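Local structure of ArtJ (Geobacillus stearothermophilus, 2PVU) at residues D69-V74 and L80-K85; A53-M58 and P123-T128. The protein binds the basic amino acids arginine, lysine and histidine and probably delivers them to its cognate ATP-binding cassette transporter, Art(MP)2. All coordinates share one frame; numbering follows the deposited sequence.

Overall arrangement
Followed from the N terminus, the chain first lays down strand 44-48 and then residues 53-58, the earlier half of contact 2. It continues through the hairpin of strands 57-59 and 62-64 into helix 66-78, turns, and returns as strand 82-86; contact 1 closes this short loop, helix against strand, with only five residues between its segments. Contact 2 closes a much longer one when residues 123-128 come back to 53-58, and contact 1 is nested inside it. The centres lie about 15 Å apart, and Leu70 of the helix touches Tyr124, joining the two. Contact 1 ties helix 66-78 to the edge strand of the parallel sheet, whereas contact 2 brings in the mixed sheet near the bound lysine.

Contact 1: residues D69-V74 and L80-K85; sequences DLLDAV and LDYELK
Tyr82 reaches from the strand to the helix and meets Leu71 and Asp72, two consecutive residues of one turn. Its CB leaves the strand toward the helix, and chi1 of 79° sets CG between the backbone N and the carbonyl carbon. Further out, Tyr82 CD1 lies 3.9 Å from Leu71 CD2, and Tyr82 CE1 comes closer, 3.6 Å from the same methyl, which approaches the ring obliquely as leucine and tyrosine run antiparallel, flank to flank. At the ring's edge, in its plane, Asp72 OD1 lies 3.6 Å from both Tyr82 CE2 and Tyr82 CZ. At the tip, Tyr82 OH donates a 2.7 Å hydrogen bond to Asp72 OD1, which it meets on the anti side and 15° out of the carboxylate plane. Beside this, Leu71 CD2 also reaches Leu84 CD1 at 4.0 Å, while Leu71 and Leu84 both rest on Val46 of the central strand 44-48. Helix 69-74 and strand 82-85 run nearly antiparallel, at 166°, on the return leg of a beta-alpha-beta crossover from strand 44-48, with the 57-64 hairpin inserted. Asp72 OD2 forms a salt bridge with Lys76, which would probably help keep Asp72 ionised, consistent with OD1 accepting from the Tyr82 phenol; a single hydrogen bond thus borders a mostly apolar helix-sheet interface.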
ATOM      1  N   ASP A  69      -8.744   3.695  -9.089  1.00 22.69           N
ATOM      2  CA  ASP A  69     -10.098   3.437  -9.564  1.00 22.63           C
ATOM      3  C   ASP A  69     -11.046   3.411  -8.371  1.00 22.04           C
ATOM      4  O   ASP A  69     -12.174   3.868  -8.466  1.00 21.89           O
ATOM      5  CB  ASP A  69     -10.200   2.105 -10.299  1.00 22.96           C
ATOM      6  CG  ASP A  69      -9.502   2.120 -11.649  1.00 26.06           C
ATOM      7  OD1 ASP A  69      -9.145   3.218 -12.143  1.00 25.43           O
ATOM      8  OD2 ASP A  69      -9.330   1.015 -12.210  1.00 27.51           O
ATOM      9  N   LEU A  70     -10.597   2.835  -7.267  1.00 21.35           N
ATOM     10  CA  LEU A  70     -11.461   2.790  -6.100  1.00 21.27           C
ATOM     11  C   LEU A  70     -11.721   4.199  -5.588  1.00 20.72           C
ATOM     12  O   LEU A  70     -12.866   4.560  -5.313  1.00 20.11           O
ATOM     13  CB  LEU A  70     -10.875   1.896  -5.000  1.00 23.04           C
ATOM     14  CG  LEU A  70     -11.677   1.867  -3.699  1.00 24.51           C
ATOM     15  CD1 LEU A  70     -13.074   1.237  -3.873  1.00 26.97           C
ATOM     16  CD2 LEU A  70     -10.911   1.114  -2.655  1.00 23.32           C
ATOM     17  N   LEU A  71     -10.676   5.023  -5.483  1.00 20.70           N
ATOM     18  CA  LEU A  71     -10.859   6.423  -5.051  1.00 20.45           C
ATOM     19  C   LEU A  71     -11.891   7.171  -5.920  1.00 20.74           C
ATOM     20  O   LEU A  71     -12.763   7.848  -5.406  1.00 21.50           O
ATOM     21  CB  LEU A  71      -9.504   7.166  -5.024  1.00 20.38           C
ATOM     22  CG  LEU A  71      -9.539   8.647  -4.587  1.00 20.53           C
ATOM     23  CD1 LEU A  71      -9.821   8.786  -3.101  1.00 19.97           C
ATOM     24  CD2 LEU A  71      -8.218   9.320  -4.991  1.00 22.10           C
ATOM     25  N   ASP A  72     -11.816   7.015  -7.227  1.00 20.81           N
ATOM     26  CA  ASP A  72     -12.770   7.693  -8.101  1.00 22.92           C
ATOM     27  C   ASP A  72     -14.205   7.267  -7.844  1.00 22.02           C
ATOM     28  O   ASP A  72     -15.115   8.096  -7.807  1.00 22.97           O
ATOM     29  CB  ASP A  72     -12.425   7.420  -9.558  1.00 22.95           C
ATOM     30  CG  ASP A  72     -13.142   8.369 -10.476  1.00 28.93           C
ATOM     31  OD1 ASP A  72     -12.985   9.602 -10.268  1.00 31.96           O
ATOM     32  OD2 ASP A  72     -13.888   7.890 -11.351  1.00 29.19           O
ATOM     33  N   ALA A  73     -14.422   5.966  -7.705  1.00 21.40           N
ATOM     34  CA  ALA A  73     -15.764   5.455  -7.335  1.00 21.54           C
ATOM     35  C   ALA A  73     -16.233   6.011  -5.995  1.00 21.26           C
ATOM     36  O   ALA A  73     -17.390   6.455  -5.825  1.00 21.14           O
ATOM     37  CB  ALA A  73     -15.713   3.954  -7.251  1.00 21.39           C
ATOM     38  N   VAL A  74     -15.341   5.948  -5.019  1.00 21.32           N
ATOM     39  CA  VAL A  74     -15.686   6.408  -3.688  1.00 21.87           C
ATOM     40  C   VAL A  74     -16.023   7.919  -3.665  1.00 21.98           C
ATOM     41  O   VAL A  74     -17.077   8.308  -3.166  1.00 22.67           O
ATOM     42  CB  VAL A  74     -14.565   6.013  -2.695  1.00 20.39           C
ATOM     43  CG1 VAL A  74     -14.688   6.767  -1.423  1.00 22.74           C
ATOM     44  CG2 VAL A  74     -14.615   4.463  -2.434  1.00 20.41           C
ATOM     45  N   LEU A  80     -17.969  14.280  -3.795  1.00 25.37           N
ATOM     46  CA  LEU A  80     -16.787  15.104  -3.512  1.00 25.93           C
ATOM     47  C   LEU A  80     -15.882  15.283  -4.720  1.00 25.97           C
ATOM     48  O   LEU A  80     -15.341  14.308  -5.246  1.00 26.84           O
ATOM     49  CB  LEU A  80     -15.977  14.492  -2.366  1.00 25.91           C
ATOM     50  CG  LEU A  80     -16.661  14.303  -1.012  1.00 27.24           C
ATOM     51  CD1 LEU A  80     -15.775  13.483  -0.083  1.00 27.36           C
ATOM     52  CD2 LEU A  80     -16.970  15.669  -0.402  1.00 27.46           C
ATOM     53  N   ASP A  81     -15.685  16.528  -5.137  1.00 24.83           N
ATOM     54  CA  ASP A  81     -14.669  16.834  -6.134  1.00 25.78           C
ATOM     55  C   ASP A  81     -13.294  16.721  -5.522  1.00 24.68           C
ATOM     56  O   ASP A  81     -13.089  17.131  -4.384  1.00 25.16           O
ATOM     57  CB  ASP A  81     -14.816  18.256  -6.614  1.00 25.74           C
ATOM     58  CG  ASP A  81     -14.851  18.339  -8.098  1.00 32.56           C
ATOM     59  OD1 ASP A  81     -15.720  19.089  -8.583  1.00 36.13           O
ATOM     60  OD2 ASP A  81     -14.048  17.639  -8.766  1.00 38.40           O
ATOM     61  N   TYR A  82     -12.346  16.201  -6.292  1.00 24.41           N
ATOM     62  CA  TYR A  82     -11.021  15.889  -5.771  1.00 24.10           C
ATOM     63  C   TYR A  82      -9.933  15.928  -6.851  1.00 24.49           C
ATOM     64  O   TYR A  82     -10.219  15.959  -8.086  1.00 23.55           O
ATOM     65  CB  TYR A  82     -11.030  14.509  -5.049  1.00 24.94           C
ATOM     66  CG  TYR A  82     -10.969  13.362  -6.014  1.00 24.67           C
ATOM     67  CD1 TYR A  82      -9.762  12.707  -6.280  1.00 25.79           C
ATOM     68  CD2 TYR A  82     -12.122  12.946  -6.703  1.00 24.93           C
ATOM     69  CE1 TYR A  82      -9.710  11.666  -7.210  1.00 23.90           C
ATOM     70  CE2 TYR A  82     -12.081  11.897  -7.621  1.00 24.09           C
ATOM     71  CZ  TYR A  82     -10.870  11.275  -7.871  1.00 25.03           C
ATOM     72  OH  TYR A  82     -10.803  10.258  -8.799  1.00 26.48           O
ATOM     73  N   GLU A  83      -8.693  15.973  -6.373  1.00 24.40           N
ATOM     74  CA  GLU A  83      -7.493  15.913  -7.202  1.00 25.89           C
ATOM     75  C   GLU A  83      -6.617  14.878  -6.546  1.00 24.87           C
ATOM     76  O   GLU A  83      -6.511  14.838  -5.305  1.00 24.32           O
ATOM     77  CB  GLU A  83      -6.743  17.240  -7.149  1.00 24.77           C
ATOM     78  CG  GLU A  83      -7.480  18.406  -7.813  1.00 31.96           C
ATOM     79  CD  GLU A  83      -6.700  19.720  -7.704  1.00 31.04           C
ATOM     80  OE1 GLU A  83      -5.488  19.635  -7.406  1.00 37.96           O
ATOM     81  OE2 GLU A  83      -7.302  20.814  -7.901  1.00 39.49           O
ATOM     82  N   LEU A  84      -5.991  14.033  -7.364  1.00 24.55           N
ATOM     83  CA  LEU A  84      -5.054  13.031  -6.845  1.00 22.97           C
ATOM     84  C   LEU A  84      -3.621  13.426  -7.233  1.00 23.98           C
ATOM     85  O   LEU A  84      -3.347  13.664  -8.410  1.00 22.75           O
ATOM     86  CB  LEU A  84      -5.398  11.625  -7.366  1.00 21.90           C
ATOM     87  CG  LEU A  84      -4.409  10.545  -6.955  1.00 21.65           C
ATOM     88  CD1 LEU A  84      -4.397  10.355  -5.384  1.00 20.73           C
ATOM     89  CD2 LEU A  84      -4.774   9.263  -7.674  1.00 23.41           C
ATOM     90  N   LYS A  85      -2.749  13.541  -6.237  1.00 23.08           N
ATOM     91  CA  LYS A  85      -1.373  14.022  -6.438  1.00 26.20           C
ATOM     92  C   LYS A  85      -0.333  13.000  -5.984  1.00 25.18           C
ATOM     93  O   LYS A  85      -0.416  12.465  -4.861  1.00 25.52           O
ATOM     94  CB  LYS A  85      -1.166  15.347  -5.701  1.00 24.25           C
ATOM     95  CG  LYS A  85      -1.804  16.557  -6.479  1.00 29.67           C
ATOM     96  CD  LYS A  85      -1.860  17.817  -5.655  1.00 31.46           C
ATOM     97  CE  LYS A  85      -1.756  19.077  -6.530  1.00 38.73           C
ATOM     98  NZ  LYS A  85      -2.769  19.130  -7.662  1.00 42.10           N
TER

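Contact 2: residues A53-M58 and P123-T128; sequences APFEYM and PYFEAT. With SO4 (sulfate ion), chain C.
Phe55 points the edge of its ring at the face of Phe125, a T-shaped pair with the planes 89° apart and the centroids separated by 5.0 Å. Phe55 CE1 stands 3.7 Å above the centre of the Phe125 ring, and Phe55 CZ beside it comes within 3.6 Å of Phe125 CE2, so two adjacent carbons of one rim rest on a single face. With CG anti to the backbone N (chi1 -152°), Phe125 extends toward Phe55 and offers it that face. These close approaches between two buried rings make this the tight side. Pro54 CG, from within the same segment, lies toward the rim of one face of Phe55.

The opposite face of Phe125 is met more loosely, by a sulfate ion probably taken from the crystallisation liquor. Sulfate O1 lies 3.9 Å from Phe125 CE1, offset toward the rim, while sulfate O2 receives a weak hydrogen bond of 3.4 Å from Glu126 N; Lys266 N is a further donor to the ion. Replacing Phe125 by an alanine removes the ring, which would probably leave the CE1-CZ edge of Phe55 without its aromatic face and open a gap between the two segments.

The pair belongs to a larger aromatic cluster beside the lysine pocket of this family 3 solute-binding protein, joining the 53-58 loop to the start of strand 125-134. Tyr226 of strand 224-231, a residue of that pocket, meets both rings, edge-to-face in the case of Phe55, and Phe66 at the start of helix 66-78 forms another edge-to-face pair with Phe125. Phe261 of helix 252-261 touches both phenylalanines, and Ala198 of helix 197-206 touches Phe55, so the contact lies where these three helices meet strands 125-134 and 224-231.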
ATOM      1  N   ALA A  53       2.706  -0.430  -7.785  1.00 22.82           N
ATOM      2  CA  ALA A  53       1.816  -1.242  -8.629  1.00 23.17           C
ATOM      3  C   ALA A  53       1.466  -2.527  -7.873  1.00 23.06           C
ATOM      4  O   ALA A  53       2.354  -3.153  -7.292  1.00 23.72           O
ATOM      5  CB  ALA A  53       2.474  -1.576  -9.974  1.00 22.62           C
ATOM      6  N   PRO A  54       0.196  -2.979  -7.937  1.00 23.01           N
ATOM      7  CA  PRO A  54      -0.894  -2.513  -8.797  1.00 22.86           C
ATOM      8  C   PRO A  54      -1.812  -1.446  -8.178  1.00 23.30           C
ATOM      9  O   PRO A  54      -2.821  -1.083  -8.787  1.00 23.67           O
ATOM     10  CB  PRO A  54      -1.719  -3.775  -8.990  1.00 22.85           C
ATOM     11  CG  PRO A  54      -1.633  -4.464  -7.651  1.00 22.40           C
ATOM     12  CD  PRO A  54      -0.208  -4.146  -7.130  1.00 23.32           C
ATOM     13  N   PHE A  55      -1.477  -0.961  -6.992  1.00 21.21           N
ATOM     14  CA  PHE A  55      -2.369  -0.023  -6.274  1.00 21.85           C
ATOM     15  C   PHE A  55      -2.315   1.393  -6.830  1.00 21.90           C
ATOM     16  O   PHE A  55      -3.359   2.019  -7.102  1.00 21.68           O
ATOM     17  CB  PHE A  55      -2.049  -0.078  -4.766  1.00 20.37           C
ATOM     18  CG  PHE A  55      -2.329  -1.442  -4.188  1.00 24.01           C
ATOM     19  CD1 PHE A  55      -3.646  -1.835  -3.956  1.00 22.91           C
ATOM     20  CD2 PHE A  55      -1.289  -2.343  -3.955  1.00 22.67           C
ATOM     21  CE1 PHE A  55      -3.967  -3.153  -3.493  1.00 21.52           C
ATOM     22  CE2 PHE A  55      -1.563  -3.635  -3.440  1.00 21.06           C
ATOM     23  CZ  PHE A  55      -2.916  -4.047  -3.241  1.00 23.62           C
ATOM     24  N   GLU A  56      -1.105   1.887  -7.066  1.00 23.35           N
ATOM     25  CA  GLU A  56      -0.940   3.170  -7.736  1.00 22.29           C
ATOM     26  C   GLU A  56       0.441   3.207  -8.341  1.00 23.26           C
ATOM     27  O   GLU A  56       1.418   2.860  -7.698  1.00 22.41           O
ATOM     28  CB  GLU A  56      -1.095   4.339  -6.779  1.00 23.07           C
ATOM     29  CG  GLU A  56      -0.303   4.240  -5.444  1.00 21.48           C
ATOM     30  CD  GLU A  56      -1.050   3.465  -4.359  1.00 23.48           C
ATOM     31  OE1 GLU A  56      -2.289   3.638  -4.258  1.00 22.47           O
ATOM     32  OE2 GLU A  56      -0.411   2.721  -3.564  1.00 22.96           O
ATOM     33  N   TYR A  57       0.507   3.619  -9.589  1.00 23.44           N
ATOM     34  CA  TYR A  57       1.806   3.708 -10.274  1.00 23.81           C
ATOM     35  C   TYR A  57       1.617   4.650 -11.440  1.00 25.48           C
ATOM     36  O   TYR A  57       0.498   5.115 -11.674  1.00 24.14           O
ATOM     37  CB  TYR A  57       2.307   2.323 -10.698  1.00 23.93           C
ATOM     38  CG  TYR A  57       1.390   1.539 -11.611  1.00 22.02           C
ATOM     39  CD1 TYR A  57       1.669   1.439 -12.988  1.00 24.04           C
ATOM     40  CD2 TYR A  57       0.269   0.851 -11.107  1.00 22.86           C
ATOM     41  CE1 TYR A  57       0.858   0.696 -13.834  1.00 26.70           C
ATOM     42  CE2 TYR A  57      -0.556   0.094 -11.942  1.00 25.37           C
ATOM     43  CZ  TYR A  57      -0.259   0.024 -13.304  1.00 25.16           C
ATOM     44  OH  TYR A  57      -1.050  -0.716 -14.151  1.00 28.18           O
ATOM     45  N   MET A  58       2.708   5.001 -12.122  1.00 26.50           N
ATOM     46  CA  MET A  58       2.619   5.921 -13.258  1.00 28.94           C
ATOM     47  C   MET A  58       2.589   5.128 -14.540  1.00 29.84           C
ATOM     48  O   MET A  58       3.328   4.171 -14.705  1.00 30.82           O
ATOM     49  CB  MET A  58       3.813   6.894 -13.286  1.00 29.28           C
ATOM     50  CG  MET A  58       3.925   7.843 -12.086  1.00 32.17           C
ATOM     51  SD  MET A  58       2.520   8.986 -11.963  1.00 37.11           S
ATOM     52  CE  MET A  58       3.006   9.927 -10.557  1.00 33.10           C
ATOM     53  N   PRO A 123     -11.888  -0.598   6.512  1.00 21.25           N
ATOM     54  CA  PRO A 123     -10.905  -1.244   5.605  1.00 21.08           C
ATOM     55  C   PRO A 123     -11.447  -1.494   4.221  1.00 20.55           C
ATOM     56  O   PRO A 123     -12.642  -1.744   4.050  1.00 21.47           O
ATOM     57  CB  PRO A 123     -10.600  -2.578   6.279  1.00 20.84           C
ATOM     58  CG  PRO A 123     -11.478  -2.719   7.448  1.00 22.81           C
ATOM     59  CD  PRO A 123     -12.253  -1.440   7.673  1.00 21.57           C
ATOM     60  N   TYR A 124     -10.584  -1.436   3.227  1.00 20.58           N
ATOM     61  CA  TYR A 124     -11.024  -1.741   1.867  1.00 19.87           C
ATOM     62  C   TYR A 124     -10.212  -2.834   1.199  1.00 19.91           C
ATOM     63  O   TYR A 124     -10.425  -3.127   0.023  1.00 21.25           O
ATOM     64  CB  TYR A 124     -11.022  -0.450   0.994  1.00 19.62           C
ATOM     65  CG  TYR A 124      -9.622   0.084   0.628  1.00 19.51           C
ATOM     66  CD1 TYR A 124      -8.863  -0.492  -0.401  1.00 20.78           C
ATOM     67  CD2 TYR A 124      -9.070   1.153   1.332  1.00 19.54           C
ATOM     68  CE1 TYR A 124      -7.548  -0.007  -0.741  1.00 21.72           C
ATOM     69  CE2 TYR A 124      -7.760   1.641   1.028  1.00 20.94           C
ATOM     70  CZ  TYR A 124      -7.021   1.081   0.008  1.00 21.21           C
ATOM     71  OH  TYR A 124      -5.763   1.582  -0.282  1.00 19.86           O
ATOM     72  N   PHE A 125      -9.248  -3.428   1.891  1.00 20.64           N
ATOM     73  CA  PHE A 125      -8.401  -4.491   1.261  1.00 20.64           C
ATOM     74  C   PHE A 125      -7.733  -5.245   2.390  1.00 21.40           C
ATOM     75  O   PHE A 125      -7.487  -4.662   3.438  1.00 21.63           O
ATOM     76  CB  PHE A 125      -7.309  -3.813   0.399  1.00 21.62           C
ATOM     77  CG  PHE A 125      -6.850  -4.655  -0.758  1.00 22.42           C
ATOM     78  CD1 PHE A 125      -7.566  -4.639  -1.955  1.00 24.06           C
ATOM     79  CD2 PHE A 125      -5.718  -5.462  -0.648  1.00 24.41           C
ATOM     80  CE1 PHE A 125      -7.139  -5.441  -3.057  1.00 24.24           C
ATOM     81  CE2 PHE A 125      -5.278  -6.255  -1.743  1.00 22.98           C
ATOM     82  CZ  PHE A 125      -6.016  -6.233  -2.946  1.00 23.99           C
ATOM     83  N   GLU A 126      -7.442  -6.539   2.185  1.00 20.94           N
ATOM     84  CA  GLU A 126      -6.642  -7.281   3.169  0.50 21.12           C
ATOM     85  C   GLU A 126      -5.373  -7.758   2.494  1.00 21.96           C
ATOM     86  O   GLU A 126      -5.384  -8.190   1.312  1.00 22.25           O
ATOM     87  CB  GLU A 126      -7.386  -8.468   3.807  0.50 21.08           C
ATOM     88  CG  GLU A 126      -6.601  -9.078   5.012  0.50 18.74           C
ATOM     89  CD  GLU A 126      -7.250 -10.330   5.636  0.50 21.62           C
ATOM     90  OE1 GLU A 126      -8.292 -10.782   5.141  0.50 19.73           O
ATOM     91  OE2 GLU A 126      -6.706 -10.850   6.640  0.50 20.87           O
ATOM     92  N   ALA A 127      -4.281  -7.663   3.235  1.00 21.17           N
ATOM     93  CA  ALA A 127      -2.950  -7.955   2.691  1.00 21.39           C
ATOM     94  C   ALA A 127      -2.046  -8.582   3.755  1.00 21.36           C
ATOM     95  O   ALA A 127      -2.433  -8.707   4.911  1.00 21.75           O
ATOM     96  CB  ALA A 127      -2.324  -6.621   2.178  1.00 21.36           C
ATOM     97  N   THR A 128      -0.818  -8.946   3.345  1.00 19.86           N
ATOM     98  CA  THR A 128       0.164  -9.387   4.302  1.00 20.81           C
ATOM     99  C   THR A 128       1.539  -9.052   3.706  1.00 21.19           C
ATOM    100  O   THR A 128       1.671  -8.911   2.500  1.00 20.56           O
ATOM    101  CB  THR A 128       0.059 -10.922   4.579  1.00 21.99           C
ATOM    102  OG1 THR A 128       1.053 -11.296   5.533  1.00 23.48           O
ATOM    103  CG2 THR A 128       0.259 -11.733   3.300  1.00 20.22           C
TER
HETATM  104  S   SO4 C 253      -9.688  -8.951  -0.736  1.00 53.62           S
HETATM  105  O1  SO4 C 253      -9.404  -8.405  -2.054  1.00 52.70           O
HETATM  106  O2  SO4 C 253      -8.338  -8.970  -0.072  1.00 41.16           O
HETATM  107  O3  SO4 C 253     -10.279 -10.299  -0.960  1.00 35.58           O
HETATM  108  O4  SO4 C 253     -10.646  -8.039  -0.048  1.00 45.05           O